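Local structure of RabGDI protein (Plasmodium falciparum 3D7, 3P1W) at residues A[142-147]-A[153-158]. The protein probably binds Rab GTPases in their GDP-bound form and slows nucleotide release. Residues are numbered along the deposited sequence; the frame is centred on the assembly and turned at random.
Sequences KVPATD and SPLLSL
Pro144 and Leu155 form the close-packed part of this contact, ring carbon CD of Pro144 lying 3.7 Å from methyl CD1 of Leu155. The same methyl also rests 3.7 Å from the carbonyl oxygen of Lys142, so one branch of the leucine fits against both the proline ring and the peptide before Val143. With CG anti to the carbonyl carbon (chi1 -70°) and chi2 at 162°, CD1 lies against segment 142-147. At the next corner of the ring, Pro144 CG approaches Ser153 OG at 3.9 Å, a van der Waals contact that leaves the hydroxyl to polar partners. Leu155 also packs on Phe208 of helix 203-213 and on Val125 of strand 117-129, closing this side off as buried. The two segments are the ends of a short excursion: strand 138-142 runs out through Pro144, Thr146 N-caps helix 147-151, and the chain returns in a type I turn, Ser153 to Leu156, ahead of helix 158-173. Within that turn Ser153 makes an ST turn, its OG accepting from Leu155 N at 3.1 Å, while Leu156 N reaches Ser153 O. The hydroxyl, turned beside the carbonyl carbon and opposite the backbone N (chi1 179°), both takes the Leu155 N-H and meets water 1. The polar side of the contact runs through that water, which donates to Lys142 O at 2.6 Å and lies 2.6 Å from Ser153 OG. The loose side is the exposed Lys142 side chain, which leaves in another direction, its end leading away from segment 153-158.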
ATOM      1  N   LYS A 142      -5.990 -17.998   7.951  1.00 24.53           N
ATOM      2  CA  LYS A 142      -5.286 -17.054   8.792  1.00 25.95           C
ATOM      3  C   LYS A 142      -3.804 -17.244   8.629  1.00 25.56           C
ATOM      4  O   LYS A 142      -3.331 -18.377   8.540  1.00 25.39           O
ATOM      5  CB  LYS A 142      -5.602 -17.270  10.258  1.00 27.71           C
ATOM      6  CG  LYS A 142      -6.934 -16.776  10.700  1.00 32.14           C
ATOM      7  CD  LYS A 142      -7.119 -17.164  12.194  1.00 38.42           C
ATOM      8  CE  LYS A 142      -8.338 -16.512  12.827  1.00 41.42           C
ATOM      9  NZ  LYS A 142      -8.427 -16.878  14.295  1.00 45.46           N
ATOM     10  N   VAL A 143      -3.093 -16.126   8.544  1.00 24.86           N
ATOM     11  CA  VAL A 143      -1.648 -16.126   8.458  1.00 25.02           C
ATOM     12  C   VAL A 143      -1.084 -16.274   9.872  1.00 27.36           C
ATOM     13  O   VAL A 143      -1.310 -15.409  10.711  1.00 27.93           O
ATOM     14  CB  VAL A 143      -1.119 -14.832   7.859  1.00 24.00           C
ATOM     15  CG1 VAL A 143       0.399 -14.822   7.906  1.00 24.46           C
ATOM     16  CG2 VAL A 143      -1.655 -14.660   6.397  1.00 21.39           C
ATOM     17  N   PRO A 144      -0.347 -17.363  10.127  1.00 28.90           N
ATOM     18  CA  PRO A 144       0.200 -17.550  11.472  1.00 30.86           C
ATOM     19  C   PRO A 144       1.390 -16.652  11.697  1.00 31.95           C
ATOM     20  O   PRO A 144       2.231 -16.489  10.805  1.00 31.51           O
ATOM     21  CB  PRO A 144       0.598 -19.023  11.498  1.00 31.98           C
ATOM     22  CG  PRO A 144       0.788 -19.405  10.093  1.00 30.71           C
ATOM     23  CD  PRO A 144      -0.035 -18.494   9.234  1.00 28.52           C
ATOM     24  N   ALA A 145       1.428 -16.023  12.867  1.00 33.44           N
ATOM     25  CA  ALA A 145       2.478 -15.064  13.171  1.00 34.67           C
ATOM     26  C   ALA A 145       3.199 -15.330  14.484  1.00 36.63           C
ATOM     27  O   ALA A 145       4.081 -14.576  14.836  1.00 37.39           O
ATOM     28  CB  ALA A 145       1.913 -13.647  13.153  1.00 34.36           C
ATOM     29  N   THR A 146       2.832 -16.390  15.199  1.00 37.90           N
ATOM     30  CA  THR A 146       3.598 -16.809  16.366  1.00 39.87           C
ATOM     31  C   THR A 146       3.873 -18.296  16.272  1.00 40.80           C
ATOM     32  O   THR A 146       3.225 -19.020  15.496  1.00 38.31           O
ATOM     33  CB  THR A 146       2.833 -16.559  17.667  1.00 41.15           C
ATOM     34  OG1 THR A 146       1.713 -17.447  17.723  1.00 41.56           O
ATOM     35  CG2 THR A 146       2.362 -15.113  17.761  1.00 42.14           C
ATOM     36  N   ASP A 147       4.829 -18.746  17.078  1.00 42.69           N
ATOM     37  CA  ASP A 147       5.183 -20.154  17.125  1.00 45.07           C
ATOM     38  C   ASP A 147       3.945 -21.007  17.415  1.00 45.57           C
ATOM     39  O   ASP A 147       3.733 -22.039  16.779  1.00 45.39           O
ATOM     40  CB  ASP A 147       6.333 -20.424  18.141  1.00 47.27           C
ATOM     41  CG  ASP A 147       6.046 -19.900  19.552  1.00 49.59           C
ATOM     42  OD1 ASP A 147       5.136 -19.063  19.738  1.00 51.17           O
ATOM     43  OD2 ASP A 147       6.757 -20.329  20.491  1.00 52.33           O
ATOM     44  N   SER A 153      -1.663 -24.427  12.549  1.00 43.82           N
ATOM     45  CA  SER A 153      -2.109 -23.799  11.292  1.00 41.24           C
ATOM     46  C   SER A 153      -2.633 -24.785  10.263  1.00 39.96           C
ATOM     47  O   SER A 153      -1.905 -25.684   9.865  1.00 40.88           O
ATOM     48  CB  SER A 153      -0.985 -23.015  10.641  1.00 40.45           C
ATOM     49  OG  SER A 153      -1.479 -22.458   9.436  1.00 38.63           O
ATOM     50  N   PRO A 154      -3.866 -24.569   9.757  1.00 38.51           N
ATOM     51  CA  PRO A 154      -4.405 -25.404   8.664  1.00 37.37           C
ATOM     52  C   PRO A 154      -3.623 -25.302   7.343  1.00 35.64           C
ATOM     53  O   PRO A 154      -3.843 -26.089   6.416  1.00 34.78           O
ATOM     54  CB  PRO A 154      -5.830 -24.881   8.495  1.00 36.82           C
ATOM     55  CG  PRO A 154      -5.772 -23.465   8.996  1.00 37.63           C
ATOM     56  CD  PRO A 154      -4.806 -23.498  10.139  1.00 37.74           C
ATOM     57  N   LEU A 155      -2.692 -24.359   7.266  1.00 34.18           N
ATOM     58  CA  LEU A 155      -1.815 -24.242   6.109  1.00 33.54           C
ATOM     59  C   LEU A 155      -0.748 -25.324   6.036  1.00 35.31           C
ATOM     60  O   LEU A 155      -0.104 -25.499   5.000  1.00 34.85           O
ATOM     61  CB  LEU A 155      -1.122 -22.870   6.117  1.00 32.54           C
ATOM     62  CG  LEU A 155      -1.949 -21.624   5.834  1.00 30.48           C
ATOM     63  CD1 LEU A 155      -1.197 -20.370   6.323  1.00 28.45           C
ATOM     64  CD2 LEU A 155      -2.232 -21.515   4.347  1.00 27.96           C
ATOM     65  N   LEU A 156      -0.555 -26.054   7.134  1.00 36.79           N
ATOM     66  CA  LEU A 156       0.593 -26.931   7.277  1.00 38.26           C
ATOM     67  C   LEU A 156       0.131 -28.336   7.673  1.00 39.97           C
ATOM     68  O   LEU A 156      -0.753 -28.477   8.492  1.00 40.02           O
ATOM     69  CB  LEU A 156       1.503 -26.365   8.370  1.00 38.34           C
ATOM     70  CG  LEU A 156       1.944 -24.902   8.224  1.00 37.95           C
ATOM     71  CD1 LEU A 156       2.573 -24.400   9.520  1.00 38.78           C
ATOM     72  CD2 LEU A 156       2.887 -24.756   7.056  1.00 37.38           C
ATOM     73  N   SER A 157       0.729 -29.356   7.082  1.00 41.77           N
ATOM     74  CA  SER A 157       0.530 -30.740   7.557  1.00 43.71           C
ATOM     75  C   SER A 157       0.953 -30.882   9.017  1.00 44.81           C
ATOM     76  O   SER A 157       1.740 -30.078   9.513  1.00 44.72           O
ATOM     77  CB  SER A 157       1.401 -31.667   6.734  1.00 45.18           C
ATOM     78  OG  SER A 157       2.763 -31.530   7.141  1.00 47.25           O
ATOM     79  N   LEU A 158       0.509 -31.958   9.678  0.50 45.59           N
ATOM     80  CA  LEU A 158       0.762 -32.164  11.106  0.50 46.20           C
ATOM     81  C   LEU A 158       2.235 -31.996  11.479  0.50 46.75           C
ATOM     82  O   LEU A 158       2.547 -31.414  12.510  0.50 46.22           O
ATOM     83  CB  LEU A 158       0.283 -33.561  11.543  0.50 47.84           C
ATOM     84  CG  LEU A 158       0.036 -33.747  13.043  0.50 48.39           C
ATOM     85  CD1 LEU A 158      -1.073 -32.823  13.523  0.50 47.00           C
ATOM     86  CD2 LEU A 158      -0.302 -35.208  13.364  0.50 50.79           C
TER
HETATM   87  O   HOH W   1      -2.944 -20.441  10.109  1.00 34.15           O